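Local coordinates for protein GH26C (Muricauda sp. MAR_2010_75, PDB 6Q78) that probably hydrolyses internal beta-1,4-mannosidic linkages of mannans, as a family 26 glycoside hydrolase of the endo-mannanase class, at residues 330-342 with 367-381. Numbering follows the deposited sequence.
Sequences IASLTETGYFVTL and IGFTMFWYNYQDTYC
G368 N bonds A331 O (2.8 Å, N-H...O angle 165°), opening a parallel pairing that also includes T336 N to M371 O. Two hydroxyls reinforce it: T370 OG1 lies in the plane of the L333 carbonyl, on a lone pair 2.9 Å from L333 O, whereas S332 OG meets F369 O from above that carbonyl's plane. S332 OG, anti to the backbone N (chi1 165°), also sits over one face of the F369 ring, and S332 CB is 3.8 Å from the ring centroid. With an alanine at F369, S332 would probably lose the ring face it lies against and T334 CG2 its oblique neighbour, opening a gap where the ring packs against them. The register shift between L333 and T336 marks a beta bulge. Beside it the E335 carboxylate runs along W373, the two planes 18° apart, while R223 and Y299 hold its oxygens. Farther on, V340 and Y380 form a separate antiparallel hydrogen-bonded pair, V340 CB over the tyrosine face, and T341 OG1 meets T379 OG1 at 2.8 Å. Neighbouring parallel strands joined through helix 351-361 form a beta-alpha-beta unit of the family 26 TIM barrel; E335, near the strand's C-terminal side and hydrogen-bonded through OE2 to a bound Tris, probably from the crystallisation liquor, is placed consistently with the clan GH-A nucleophile.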
ATOM      1  N   ILE A 330     -11.631   3.513  -4.467  1.00 10.71           N
ATOM      2  CA  ILE A 330     -11.318   3.736  -3.055  1.00  9.17           C
ATOM      3  C   ILE A 330     -10.092   4.644  -3.001  1.00 10.82           C
ATOM      4  O   ILE A 330      -9.060   4.340  -3.627  1.00 12.68           O
ATOM      5  CB  ILE A 330     -10.990   2.398  -2.374  1.00  8.82           C
ATOM      6  CG1 ILE A 330     -12.237   1.494  -2.380  1.00  9.53           C
ATOM      7  CG2 ILE A 330     -10.510   2.599  -0.926  1.00 11.23           C
ATOM      8  CD1 ILE A 330     -11.838   0.009  -2.385  1.00 12.30           C
ATOM      9  N   ALA A 331     -10.183   5.749  -2.249  1.00 11.36           N
ATOM     10  CA  ALA A 331      -9.004   6.599  -2.087  1.00  9.04           C
ATOM     11  C   ALA A 331      -8.193   6.185  -0.856  1.00  9.44           C
ATOM     12  O   ALA A 331      -8.720   5.580   0.092  1.00 10.95           O
ATOM     13  CB  ALA A 331      -9.410   8.073  -1.984  1.00 12.80           C
ATOM     14  N   SER A 332      -6.891   6.521  -0.870  1.00  8.96           N
ATOM     15  CA  SER A 332      -6.038   6.144   0.260  1.00  8.99           C
ATOM     16  C   SER A 332      -4.784   6.989   0.295  1.00  8.07           C
ATOM     17  O   SER A 332      -4.258   7.380  -0.750  1.00 11.52           O
ATOM     18  CB  SER A 332      -5.627   4.652   0.206  1.00 10.28           C
ATOM     19  OG  SER A 332      -4.536   4.355   1.089  1.00 11.72           O
ATOM     20  N   LEU A 333      -4.313   7.294   1.512  1.00  9.84           N
ATOM     21  CA  LEU A 333      -2.935   7.758   1.703  1.00  8.57           C
ATOM     22  C   LEU A 333      -2.138   6.487   1.980  1.00  8.45           C
ATOM     23  O   LEU A 333      -2.051   5.993   3.112  1.00  9.27           O
ATOM     24  CB  LEU A 333      -2.863   8.768   2.852  1.00  9.93           C
ATOM     25  CG  LEU A 333      -1.459   9.320   3.180  1.00  9.15           C
ATOM     26  CD1 LEU A 333      -0.886  10.096   1.966  1.00 10.12           C
ATOM     27  CD2 LEU A 333      -1.581  10.267   4.418  1.00 10.52           C
ATOM     28  N   THR A 334      -1.534   5.928   0.927  1.00  7.31           N
ATOM     29  CA  THR A 334      -0.972   4.577   1.000  1.00  7.85           C
ATOM     30  C   THR A 334       0.354   4.480   1.782  1.00  7.40           C
ATOM     31  O   THR A 334       0.699   3.383   2.225  1.00  8.66           O
ATOM     32  CB  THR A 334      -0.850   3.937  -0.404  1.00  8.00           C
ATOM     33  OG1 THR A 334      -0.335   4.895  -1.338  1.00  8.90           O
ATOM     34  CG2 THR A 334      -2.193   3.516  -0.912  1.00 10.35           C
ATOM     35  N   GLU A 335       1.080   5.572   1.984  1.00  7.05           N
ATOM     36  CA  GLU A 335       2.253   5.599   2.852  1.00  7.98           C
ATOM     37  C   GLU A 335       2.310   6.986   3.439  1.00  9.65           C
ATOM     38  O   GLU A 335       2.149   7.969   2.708  1.00  8.79           O
ATOM     39  CB  GLU A 335       3.589   5.464   2.119  1.00  7.82           C
ATOM     40  CG  GLU A 335       3.859   4.069   1.619  1.00 10.50           C
ATOM     41  CD  GLU A 335       5.275   3.909   1.143  1.00  7.17           C
ATOM     42  OE1 GLU A 335       6.193   4.552   1.715  1.00 11.08           O
ATOM     43  OE2 GLU A 335       5.492   3.084   0.195  1.00  8.84           O
ATOM     44  N   THR A 336       2.610   7.063   4.743  1.00  9.50           N
ATOM     45  CA  THR A 336       2.872   8.342   5.378  1.00 11.70           C
ATOM     46  C   THR A 336       3.654   8.097   6.662  1.00  9.36           C
ATOM     47  O   THR A 336       3.976   6.953   7.025  1.00 10.08           O
ATOM     48  CB  THR A 336       1.565   9.105   5.651  1.00 10.07           C
ATOM     49  OG1 THR A 336       1.856  10.488   5.937  1.00 12.13           O
ATOM     50  CG2 THR A 336       0.794   8.456   6.810  1.00  9.77           C
ATOM     51  N   GLY A 337       3.996   9.196   7.326  1.00 10.87           N
ATOM     52  CA  GLY A 337       4.738   9.116   8.568  1.00 13.92           C
ATOM     53  C   GLY A 337       5.713  10.263   8.690  1.00 12.69           C
ATOM     54  O   GLY A 337       6.038  10.960   7.720  1.00 15.59           O
ATOM     55  N   TYR A 338       6.151  10.491   9.913  1.00 11.41           N
ATOM     56  CA  TYR A 338       7.264  11.386  10.216  1.00 14.17           C
ATOM     57  C   TYR A 338       8.253  10.553  11.017  1.00 11.44           C
ATOM     58  O   TYR A 338       7.942  10.128  12.136  1.00 13.42           O
ATOM     59  CB  TYR A 338       6.824  12.608  11.025  1.00 13.12           C
ATOM     60  CG  TYR A 338       8.019  13.468  11.369  1.00 15.42           C
ATOM     61  CD1 TYR A 338       8.671  14.183  10.388  1.00 16.12           C
ATOM     62  CD2 TYR A 338       8.504  13.557  12.675  1.00 15.58           C
ATOM     63  CE1 TYR A 338       9.780  14.955  10.678  1.00 21.00           C
ATOM     64  CE2 TYR A 338       9.614  14.348  12.971  1.00 18.44           C
ATOM     65  CZ  TYR A 338      10.241  15.025  11.953  1.00 16.77           C
ATOM     66  OH  TYR A 338      11.351  15.814  12.220  1.00 23.69           O
ATOM     67  N   PHE A 339       9.420  10.286  10.437  1.00 14.61           N
ATOM     68  CA  PHE A 339      10.389   9.389  11.056  1.00 12.65           C
ATOM     69  C   PHE A 339      11.187  10.112  12.137  1.00 13.90           C
ATOM     70  O   PHE A 339      11.754  11.184  11.894  1.00 18.33           O
ATOM     71  CB  PHE A 339      11.353   8.831  10.010  1.00 11.49           C
ATOM     72  CG  PHE A 339      10.729   7.927   8.991  1.00 15.08           C
ATOM     73  CD1 PHE A 339      10.470   6.603   9.281  1.00 22.03           C
ATOM     74  CD2 PHE A 339      10.472   8.392   7.709  1.00 20.24           C
ATOM     75  CE1 PHE A 339       9.930   5.756   8.309  1.00 20.64           C
ATOM     76  CE2 PHE A 339       9.917   7.564   6.745  1.00 18.56           C
ATOM     77  CZ  PHE A 339       9.642   6.239   7.049  1.00 19.38           C
ATOM     78  N   VAL A 340      11.243   9.507  13.328  1.00 12.77           N
ATOM     79  CA  VAL A 340      11.946  10.054  14.481  1.00 13.74           C
ATOM     80  C   VAL A 340      13.108   9.138  14.813  1.00 18.79           C
ATOM     81  O   VAL A 340      12.923   7.928  14.995  1.00 14.67           O
ATOM     82  CB  VAL A 340      11.007  10.175  15.696  1.00 15.82           C
ATOM     83  CG1 VAL A 340      11.773  10.647  16.925  1.00 16.91           C
ATOM     84  CG2 VAL A 340       9.868  11.131  15.397  1.00 22.46           C
ATOM     85  N   THR A 341      14.307   9.718  14.905  1.00 18.50           N
ATOM     86  CA  THR A 341      15.496   9.041  15.420  1.00 21.43           C
ATOM     87  C   THR A 341      16.034   9.949  16.521  1.00 20.92           C
ATOM     88  O   THR A 341      16.516  11.045  16.232  1.00 23.14           O
ATOM     89  CB  THR A 341      16.517   8.844  14.294  1.00 28.23           C
ATOM     90  OG1 THR A 341      15.888   8.161  13.194  1.00 24.25           O
ATOM     91  CG2 THR A 341      17.714   8.021  14.764  1.00 24.80           C
ATOM     92  N   LEU A 342      15.910   9.521  17.787  1.00 24.66           N
ATOM     93  CA  LEU A 342      16.069  10.464  18.899  1.00 23.24           C
ATOM     94  C   LEU A 342      17.481  11.036  18.996  1.00 38.13           C
ATOM     95  O   LEU A 342      17.659  12.131  19.550  1.00 30.81           O
ATOM     96  CB  LEU A 342      15.632   9.822  20.217  1.00 23.73           C
ATOM     97  CG  LEU A 342      14.138   9.490  20.282  1.00 29.26           C
ATOM     98  CD1 LEU A 342      13.819   8.691  21.540  1.00 30.04           C
ATOM     99  CD2 LEU A 342      13.299  10.762  20.234  1.00 26.73           C
ATOM    100  N   ILE A 367     -11.240   8.523   2.600  1.00 12.20           N
ATOM    101  CA  ILE A 367     -10.213   7.533   2.278  1.00 10.32           C
ATOM    102  C   ILE A 367     -10.549   6.239   3.002  1.00 10.36           C
ATOM    103  O   ILE A 367     -11.091   6.262   4.107  1.00 12.05           O
ATOM    104  CB  ILE A 367      -8.791   7.992   2.681  1.00 11.40           C
ATOM    105  CG1 ILE A 367      -8.769   8.461   4.140  1.00 12.71           C
ATOM    106  CG2 ILE A 367      -8.239   9.069   1.718  1.00 10.57           C
ATOM    107  CD1 ILE A 367      -7.366   8.395   4.771  1.00 15.56           C
ATOM    108  N   GLY A 368     -10.193   5.112   2.382  1.00 10.38           N
ATOM    109  CA  GLY A 368     -10.466   3.831   3.017  1.00  8.55           C
ATOM    110  C   GLY A 368      -9.425   3.471   4.046  1.00 10.26           C
ATOM    111  O   GLY A 368      -9.736   2.801   5.040  1.00 11.45           O
ATOM    112  N   PHE A 369      -8.183   3.902   3.842  1.00  9.02           N
ATOM    113  CA  PHE A 369      -7.117   3.506   4.752  1.00  7.56           C
ATOM    114  C   PHE A 369      -5.917   4.409   4.597  1.00  9.30           C
ATOM    115  O   PHE A 369      -5.743   5.079   3.574  1.00  9.34           O
ATOM    116  CB  PHE A 369      -6.717   2.030   4.578  1.00  9.95           C
ATOM    117  CG  PHE A 369      -6.057   1.717   3.271  1.00  8.32           C
ATOM    118  CD1 PHE A 369      -6.802   1.336   2.192  1.00 11.15           C
ATOM    119  CD2 PHE A 369      -4.681   1.769   3.146  1.00 10.13           C
ATOM    120  CE1 PHE A 369      -6.166   0.998   0.958  1.00 11.19           C
ATOM    121  CE2 PHE A 369      -4.039   1.404   1.937  1.00  9.92           C
ATOM    122  CZ  PHE A 369      -4.795   1.022   0.862  1.00 11.08           C
ATOM    123  N   THR A 370      -5.097   4.438   5.650  1.00  9.19           N
ATOM    124  CA  THR A 370      -3.763   4.993   5.553  1.00  8.42           C
ATOM    125  C   THR A 370      -2.796   4.033   6.214  1.00  7.59           C
ATOM    126  O   THR A 370      -3.187   3.225   7.053  1.00  9.27           O
ATOM    127  CB  THR A 370      -3.691   6.413   6.091  1.00 10.19           C
ATOM    128  OG1 THR A 370      -2.391   6.954   5.775  1.00 11.68           O
ATOM    129  CG2 THR A 370      -3.896   6.414   7.580  1.00  9.89           C
ATOM    130  N   MET A 371      -1.533   4.102   5.818  1.00  7.43           N
ATOM    131  CA  MET A 371      -0.524   3.186   6.349  1.00  6.90           C
ATOM    132  C   MET A 371       0.782   3.906   6.644  1.00  7.84           C
ATOM    133  O   MET A 371       1.303   4.644   5.802  1.00  7.96           O
ATOM    134  CB  MET A 371      -0.261   2.051   5.353  1.00  8.28           C
ATOM    135  CG  MET A 371       0.569   0.870   5.942  1.00  6.45           C
ATOM    136  SD  MET A 371       1.201  -0.200   4.641  1.00  6.29           S
ATOM    137  CE  MET A 371       2.524   0.805   3.934  1.00  7.91           C
ATOM    138  N   PHE A 372       1.313   3.656   7.836  1.00  7.19           N
ATOM    139  CA  PHE A 372       2.639   4.104   8.222  1.00  7.47           C
ATOM    140  C   PHE A 372       3.693   3.140   7.689  1.00  8.20           C
ATOM    141  O   PHE A 372       3.449   1.928   7.546  1.00  7.24           O
ATOM    142  CB  PHE A 372       2.710   4.095   9.751  1.00  7.78           C
ATOM    143  CG  PHE A 372       1.849   5.153  10.393  1.00  8.13           C
ATOM    144  CD1 PHE A 372       2.244   6.481  10.367  1.00  8.56           C
ATOM    145  CD2 PHE A 372       0.639   4.829  11.019  1.00  8.13           C
ATOM    146  CE1 PHE A 372       1.451   7.479  10.943  1.00  9.50           C
ATOM    147  CE2 PHE A 372      -0.132   5.838  11.614  1.00  8.58           C
ATOM    148  CZ  PHE A 372       0.277   7.154  11.570  1.00  9.21           C
ATOM    149  N   TRP A 373       4.880   3.681   7.388  1.00  7.55           N
ATOM    150  CA  TRP A 373       6.000   2.804   7.092  1.00  7.57           C
ATOM    151  C   TRP A 373       6.436   2.070   8.363  1.00  7.76           C
ATOM    152  O   TRP A 373       5.902   2.298   9.447  1.00  9.09           O
ATOM    153  CB  TRP A 373       7.138   3.570   6.396  1.00  7.88           C
ATOM    154  CG  TRP A 373       8.028   2.677   5.602  1.00  7.88           C
ATOM    155  CD1 TRP A 373       9.374   2.500   5.776  1.00 10.61           C
ATOM    156  CD2 TRP A 373       7.650   1.818   4.502  1.00  8.78           C
ATOM    157  NE1 TRP A 373       9.856   1.579   4.878  1.00 10.55           N
ATOM    158  CE2 TRP A 373       8.828   1.149   4.079  1.00 10.93           C
ATOM    159  CE3 TRP A 373       6.442   1.565   3.835  1.00  9.22           C
ATOM    160  CZ2 TRP A 373       8.832   0.224   3.025  1.00  9.10           C
ATOM    161  CZ3 TRP A 373       6.447   0.637   2.786  1.00  7.89           C
ATOM    162  CH2 TRP A 373       7.639  -0.022   2.401  1.00  9.31           C
ATOM    163  N   TYR A 374       7.398   1.162   8.233  1.00  8.53           N
ATOM    164  CA  TYR A 374       7.774   0.337   9.376  1.00  8.65           C
ATOM    165  C   TYR A 374       8.590   1.117  10.414  1.00  8.66           C
ATOM    166  O   TYR A 374       9.251   2.127  10.117  1.00 10.97           O
ATOM    167  CB  TYR A 374       8.472  -0.969   8.978  1.00  8.81           C
ATOM    168  CG  TYR A 374       9.629  -0.917   8.005  1.00 12.00           C
ATOM    169  CD1 TYR A 374      10.810  -0.245   8.303  1.00 13.39           C
ATOM    170  CD2 TYR A 374       9.547  -1.599   6.793  1.00 15.37           C
ATOM    171  CE1 TYR A 374      11.896  -0.259   7.398  1.00 14.20           C
ATOM    172  CE2 TYR A 374      10.612  -1.615   5.905  1.00 12.05           C
ATOM    173  CZ  TYR A 374      11.757  -0.957   6.213  1.00 15.05           C
ATOM    174  OH  TYR A 374      12.820  -0.974   5.307  1.00 19.88           O
ATOM    175  N   ASN A 375       8.563   0.608  11.641  1.00  8.88           N
ATOM    176  CA  ASN A 375       9.545   0.981  12.664  1.00  9.55           C
ATOM    177  C   ASN A 375      10.726   0.035  12.566  1.00 13.10           C
ATOM    178  O   ASN A 375      10.546  -1.147  12.286  1.00 12.51           O
ATOM    179  CB  ASN A 375       8.919   0.802  14.054  1.00 10.89           C
ATOM    180  CG  ASN A 375       7.839   1.835  14.382  1.00 10.31           C
ATOM    181  OD1 ASN A 375       7.691   2.865  13.725  1.00 10.48           O
ATOM    182  ND2 ASN A 375       7.073   1.542  15.444  1.00 10.66           N
ATOM    183  N   TYR A 376      11.937   0.549  12.787  1.00 11.31           N
ATOM    184  CA  TYR A 376      13.115  -0.284  12.570  1.00 12.63           C
ATOM    185  C   TYR A 376      14.294   0.275  13.353  1.00 12.30           C
ATOM    186  O   TYR A 376      14.616   1.457  13.223  1.00 15.72           O
ATOM    187  CB  TYR A 376      13.458  -0.275  11.068  1.00 18.10           C
ATOM    188  CG  TYR A 376      14.666  -1.110  10.705  1.00 28.90           C
ATOM    189  CD1 TYR A 376      14.582  -2.490  10.629  1.00 34.02           C
ATOM    190  CD2 TYR A 376      15.881  -0.514  10.438  1.00 28.61           C
ATOM    191  CE1 TYR A 376      15.696  -3.260  10.296  1.00 26.55           C
ATOM    192  CE2 TYR A 376      16.990  -1.269  10.107  1.00 29.69           C
ATOM    193  CZ  TYR A 376      16.884  -2.637  10.033  1.00 32.35           C
ATOM    194  OH  TYR A 376      17.998  -3.381   9.696  1.00 40.53           O
ATOM    195  N   GLN A 377      14.917  -0.578  14.176  1.00 12.43           N
ATOM    196  CA  GLN A 377      16.069  -0.172  14.980  1.00 15.40           C
ATOM    197  C   GLN A 377      15.749   1.092  15.776  1.00 13.73           C
ATOM    198  O   GLN A 377      14.773   1.095  16.523  1.00 16.33           O
ATOM    199  CB  GLN A 377      17.327  -0.052  14.114  1.00 18.85           C
ATOM    200  CG  GLN A 377      17.671  -1.385  13.462  1.00 20.66           C
ATOM    201  CD  GLN A 377      19.001  -1.381  12.727  1.00 36.03           C
ATOM    202  OE1 GLN A 377      19.527  -0.330  12.353  1.00 40.40           O
ATOM    203  NE2 GLN A 377      19.556  -2.575  12.521  1.00 39.25           N
ATOM    204  N   ASP A 378      16.530   2.174  15.628  1.00 15.93           N
ATOM    205  CA  ASP A 378      16.291   3.374  16.428  1.00 17.91           C
ATOM    206  C   ASP A 378      15.398   4.402  15.756  1.00 17.17           C
ATOM    207  O   ASP A 378      15.331   5.544  16.226  1.00 21.70           O
ATOM    208  CB  ASP A 378      17.620   4.029  16.810  1.00 17.94           C
ATOM    209  CG  ASP A 378      18.382   3.217  17.814  1.00 29.41           C
ATOM    210  OD1 ASP A 378      17.757   2.717  18.772  1.00 32.88           O
ATOM    211  OD2 ASP A 378      19.609   3.074  17.636  1.00 44.56           O
ATOM    212  N   THR A 379      14.690   4.027  14.694  1.00 14.74           N
ATOM    213  CA  THR A 379      13.878   4.958  13.931  1.00 13.93           C
ATOM    214  C   THR A 379      12.438   4.497  13.971  1.00 16.63           C
ATOM    215  O   THR A 379      12.149   3.343  13.657  1.00 17.51           O
ATOM    216  CB  THR A 379      14.381   5.031  12.482  1.00 14.33           C
ATOM    217  OG1 THR A 379      15.736   5.503  12.496  1.00 17.37           O
ATOM    218  CG2 THR A 379      13.540   6.008  11.680  1.00 17.71           C
ATOM    219  N   TYR A 380      11.538   5.389  14.337  1.00 11.79           N
ATOM    220  CA  TYR A 380      10.144   4.993  14.457  1.00 11.17           C
ATOM    221  C   TYR A 380       9.257   6.049  13.831  1.00 11.90           C
ATOM    222  O   TYR A 380       9.545   7.249  13.891  1.00 13.88           O
ATOM    223  CB  TYR A 380       9.730   4.777  15.941  1.00 12.05           C
ATOM    224  CG  TYR A 380       9.758   6.001  16.870  1.00 14.90           C
ATOM    225  CD1 TYR A 380      10.939   6.433  17.450  1.00 16.28           C
ATOM    226  CD2 TYR A 380       8.587   6.690  17.189  1.00 14.94           C
ATOM    227  CE1 TYR A 380      10.970   7.526  18.322  1.00 14.62           C
ATOM    228  CE2 TYR A 380       8.600   7.791  18.076  1.00 14.80           C
ATOM    229  CZ  TYR A 380       9.800   8.201  18.635  1.00 23.47           C
ATOM    230  OH  TYR A 380       9.862   9.270  19.534  1.00 19.83           O
ATOM    231  N   CYS A 381       8.160   5.589  13.241  1.00 10.26           N
ATOM    232  CA  CYS A 381       7.124   6.526  12.859  1.00 10.96           C
ATOM    233  C   CYS A 381       5.801   6.259  13.552  1.00 11.27           C
ATOM    234  O   CYS A 381       4.853   7.016  13.344  1.00 11.88           O
ATOM    235  CB  CYS A 381       6.949   6.606  11.334  0.76 13.41           C
ATOM    236  SG  CYS A 381       6.298   5.101  10.580  0.76 10.72           S
TER
HETATM  237  O   HOH W   1       4.555   9.406  12.066  1.00 12.78           O
HETATM  238  O   HOH W   2      15.412   6.660  18.710  1.00 28.94           O